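Long-range contact in DUF211 domain-containing protein (Archaeoglobus fulgidus DSM 4304, PDB 3BPD), which is of unknown function but binds magnesium ions and assembles into a heptamer of small alpha+beta subunits: residues Glu32-Val37 / Ile53-Asn58. The protein carries 1 engineered substitution. Numbering follows the deposited sequence.
Sequences ENVDGV and ITILGN
Val34 has CG1 anti to its backbone N (chi1 161°), which leaves CG2 anti to the carbonyl carbon. Ile55 has CG1 anti to its carbonyl carbon (chi1 -53°), which puts CG2 anti to the backbone N. These rotations bring Val34 CG2 to 4.0 Å from Ile55 CG2. The contact lies in the beta hairpin of strands 34-44 and 48-57, at the end away from its turn, and contains a classic beta bulge. The beta-alpha-beta-beta-alpha-beta topology, with antiparallel strand order 2-3-1-4, makes this a ferredoxin-like fold. Leu56 stands across from two residues, Asp35 and Gly36. Asp35 N donates a hydrogen bond to Leu56 O at 2.9 Å; a second, from Gly36 N, is weak. The return bond, Leu56 N to Gly36 O, is nearly straight at 3.1 Å.

Val34, Val37, Ile53 and Ile55 share the face that packs against the helices. Val37 CG1 lies 4.3 Å from Ile53 CG2. Leu28 of helix 21-29 touches Val37, and Ile65 of helix 62-71 touches Ile55. On the opposite face, Leu56 meets Val89 of a neighbouring subunit. Gly36 and Val37 pair with a strand of that subunit, so the sheet continues across the heptamer interface.

Beyond the bulge, Gly57 has no CB to collide with Asn33 O or the preceding carbonyl oxygen. It passes under the Asp35 carboxylate, with Asp35 OD1 3.5 Å from Gly57 CA. Arg7 NH1 hydrogen-bonds to Gly57 O. Asn58 N hydrogen-bonds to Asn33 O at 3.0 Å, and the same oxygen touches Gly57 CA at 3.2 Å in a C-H...O contact.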
ATOM      1  N   GLU F  32      26.321 -15.670 -13.223  1.00 37.72           N
ATOM      2  CA  GLU F  32      25.713 -15.344 -14.507  1.00 41.40           C
ATOM      3  C   GLU F  32      24.212 -15.593 -14.473  1.00 41.51           C
ATOM      4  O   GLU F  32      23.742 -16.611 -13.954  1.00 42.59           O
ATOM      5  CB  GLU F  32      26.372 -16.180 -15.602  1.00 43.38           C
ATOM      6  CG  GLU F  32      27.883 -16.279 -15.412  1.00 47.72           C
ATOM      7  CD  GLU F  32      28.686 -15.518 -16.463  1.00 50.25           C
ATOM      8  OE1 GLU F  32      28.858 -16.051 -17.585  1.00 52.88           O
ATOM      9  OE2 GLU F  32      29.142 -14.390 -16.171  1.00 51.42           O
ATOM     10  N   ASN F  33      23.463 -14.650 -15.025  1.00 40.66           N
ATOM     11  CA  ASN F  33      22.012 -14.746 -15.050  1.00 39.59           C
ATOM     12  C   ASN F  33      21.373 -14.189 -13.782  1.00 37.34           C
ATOM     13  O   ASN F  33      20.149 -14.202 -13.638  1.00 38.35           O
ATOM     14  CB  ASN F  33      21.575 -16.194 -15.280  1.00 40.83           C
ATOM     15  CG  ASN F  33      21.461 -16.533 -16.754  1.00 43.52           C
ATOM     16  OD1 ASN F  33      21.323 -17.704 -17.124  1.00 45.65           O
ATOM     17  ND2 ASN F  33      21.507 -15.502 -17.610  1.00 42.74           N
ATOM     18  N   VAL F  34      22.199 -13.697 -12.866  1.00 33.19           N
ATOM     19  CA  VAL F  34      21.677 -13.107 -11.651  1.00 29.19           C
ATOM     20  C   VAL F  34      21.521 -11.605 -11.854  1.00 28.94           C
ATOM     21  O   VAL F  34      22.493 -10.888 -12.075  1.00 27.94           O
ATOM     22  CB  VAL F  34      22.590 -13.414 -10.442  1.00 27.74           C
ATOM     23  CG1 VAL F  34      22.325 -12.439  -9.301  1.00 24.46           C
ATOM     24  CG2 VAL F  34      22.329 -14.829  -9.969  1.00 23.34           C
ATOM     25  N   ASP F  35      20.274 -11.146 -11.800  1.00 29.32           N
ATOM     26  CA  ASP F  35      19.947  -9.735 -11.970  1.00 29.86           C
ATOM     27  C   ASP F  35      20.251  -8.925 -10.722  1.00 28.31           C
ATOM     28  O   ASP F  35      20.597  -7.749 -10.807  1.00 28.67           O
ATOM     29  CB  ASP F  35      18.466  -9.582 -12.301  1.00 34.87           C
ATOM     30  CG  ASP F  35      18.134  -9.996 -13.723  1.00 39.64           C
ATOM     31  OD1 ASP F  35      16.940 -10.284 -13.992  1.00 42.28           O
ATOM     32  OD2 ASP F  35      19.058 -10.019 -14.571  1.00 42.24           O
ATOM     33  N   GLY F  36      20.099  -9.553  -9.562  1.00 25.77           N
ATOM     34  CA  GLY F  36      20.360  -8.861  -8.315  1.00 24.03           C
ATOM     35  C   GLY F  36      20.235  -9.763  -7.101  1.00 22.84           C
ATOM     36  O   GLY F  36      19.694 -10.868  -7.188  1.00 21.15           O
ATOM     37  N   VAL F  37      20.740  -9.287  -5.967  1.00 21.76           N
ATOM     38  CA  VAL F  37      20.695 -10.051  -4.731  1.00 20.93           C
ATOM     39  C   VAL F  37      20.401  -9.181  -3.522  1.00 20.37           C
ATOM     40  O   VAL F  37      20.937  -8.087  -3.377  1.00 19.97           O
ATOM     41  CB  VAL F  37      22.030 -10.767  -4.471  1.00 21.36           C
ATOM     42  CG1 VAL F  37      21.958 -11.546  -3.170  1.00 21.91           C
ATOM     43  CG2 VAL F  37      22.352 -11.695  -5.618  1.00 20.90           C
ATOM     44  N   ILE F  53      18.009 -14.554   2.079  1.00 22.02           N
ATOM     45  CA  ILE F  53      18.591 -14.205   0.780  1.00 21.93           C
ATOM     46  C   ILE F  53      17.555 -14.241  -0.343  1.00 22.35           C
ATOM     47  O   ILE F  53      16.880 -15.246  -0.547  1.00 23.17           O
ATOM     48  CB  ILE F  53      19.738 -15.165   0.384  1.00 21.82           C
ATOM     49  CG1 ILE F  53      20.895 -15.074   1.393  1.00 24.26           C
ATOM     50  CG2 ILE F  53      20.240 -14.816  -1.009  1.00 21.03           C
ATOM     51  CD1 ILE F  53      22.036 -16.091   1.156  1.00 20.97           C
ATOM     52  N   THR F  54      17.429 -13.131  -1.060  1.00 21.52           N
ATOM     53  CA  THR F  54      16.495 -13.044  -2.167  1.00 20.57           C
ATOM     54  C   THR F  54      17.335 -12.871  -3.426  1.00 22.25           C
ATOM     55  O   THR F  54      18.101 -11.910  -3.548  1.00 22.16           O
ATOM     56  CB  THR F  54      15.545 -11.827  -2.023  1.00 20.74           C
ATOM     57  OG1 THR F  54      14.792 -11.952  -0.819  1.00 20.08           O
ATOM     58  CG2 THR F  54      14.574 -11.748  -3.196  1.00 17.56           C
ATOM     59  N   ILE F  55      17.194 -13.818  -4.349  1.00 23.47           N
ATOM     60  CA  ILE F  55      17.921 -13.799  -5.608  1.00 23.33           C
ATOM     61  C   ILE F  55      16.965 -13.666  -6.781  1.00 23.98           C
ATOM     62  O   ILE F  55      16.016 -14.444  -6.926  1.00 22.27           O
ATOM     63  CB  ILE F  55      18.725 -15.081  -5.802  1.00 23.46           C
ATOM     64  CG1 ILE F  55      19.595 -15.327  -4.583  1.00 22.83           C
ATOM     65  CG2 ILE F  55      19.607 -14.962  -7.026  1.00 23.74           C
ATOM     66  CD1 ILE F  55      20.364 -16.606  -4.662  1.00 25.36           C
ATOM     67  N   LEU F  56      17.229 -12.663  -7.612  1.00 25.40           N
ATOM     68  CA  LEU F  56      16.426 -12.396  -8.794  1.00 26.98           C
ATOM     69  C   LEU F  56      17.275 -12.671 -10.037  1.00 28.66           C
ATOM     70  O   LEU F  56      18.489 -12.479 -10.019  1.00 29.13           O
ATOM     71  CB  LEU F  56      15.967 -10.931  -8.798  1.00 25.78           C
ATOM     72  CG  LEU F  56      15.065 -10.540  -9.974  1.00 25.03           C
ATOM     73  CD1 LEU F  56      13.817 -11.406  -9.919  1.00 24.14           C
ATOM     74  CD2 LEU F  56      14.712  -9.063  -9.942  1.00 21.68           C
ATOM     75  N   GLY F  57      16.638 -13.123 -11.112  1.00 29.90           N
ATOM     76  CA  GLY F  57      17.370 -13.390 -12.338  1.00 30.57           C
ATOM     77  C   GLY F  57      16.578 -14.219 -13.326  1.00 30.88           C
ATOM     78  O   GLY F  57      15.351 -14.301 -13.229  1.00 29.24           O
ATOM     79  N   ASN F  58      17.277 -14.831 -14.282  1.00 32.96           N
ATOM     80  CA  ASN F  58      16.621 -15.675 -15.282  1.00 33.39           C
ATOM     81  C   ASN F  58      17.202 -17.071 -15.359  1.00 33.05           C
ATOM     82  O   ASN F  58      18.416 -17.247 -15.332  1.00 35.25           O
ATOM     83  CB  ASN F  58      16.715 -15.065 -16.666  1.00 34.27           C
ATOM     84  CG  ASN F  58      15.906 -15.835 -17.675  1.00 37.30           C
ATOM     85  OD1 ASN F  58      16.083 -15.680 -18.883  1.00 40.18           O
ATOM     86  ND2 ASN F  58      15.001 -16.674 -17.185  1.00 37.77           N
TER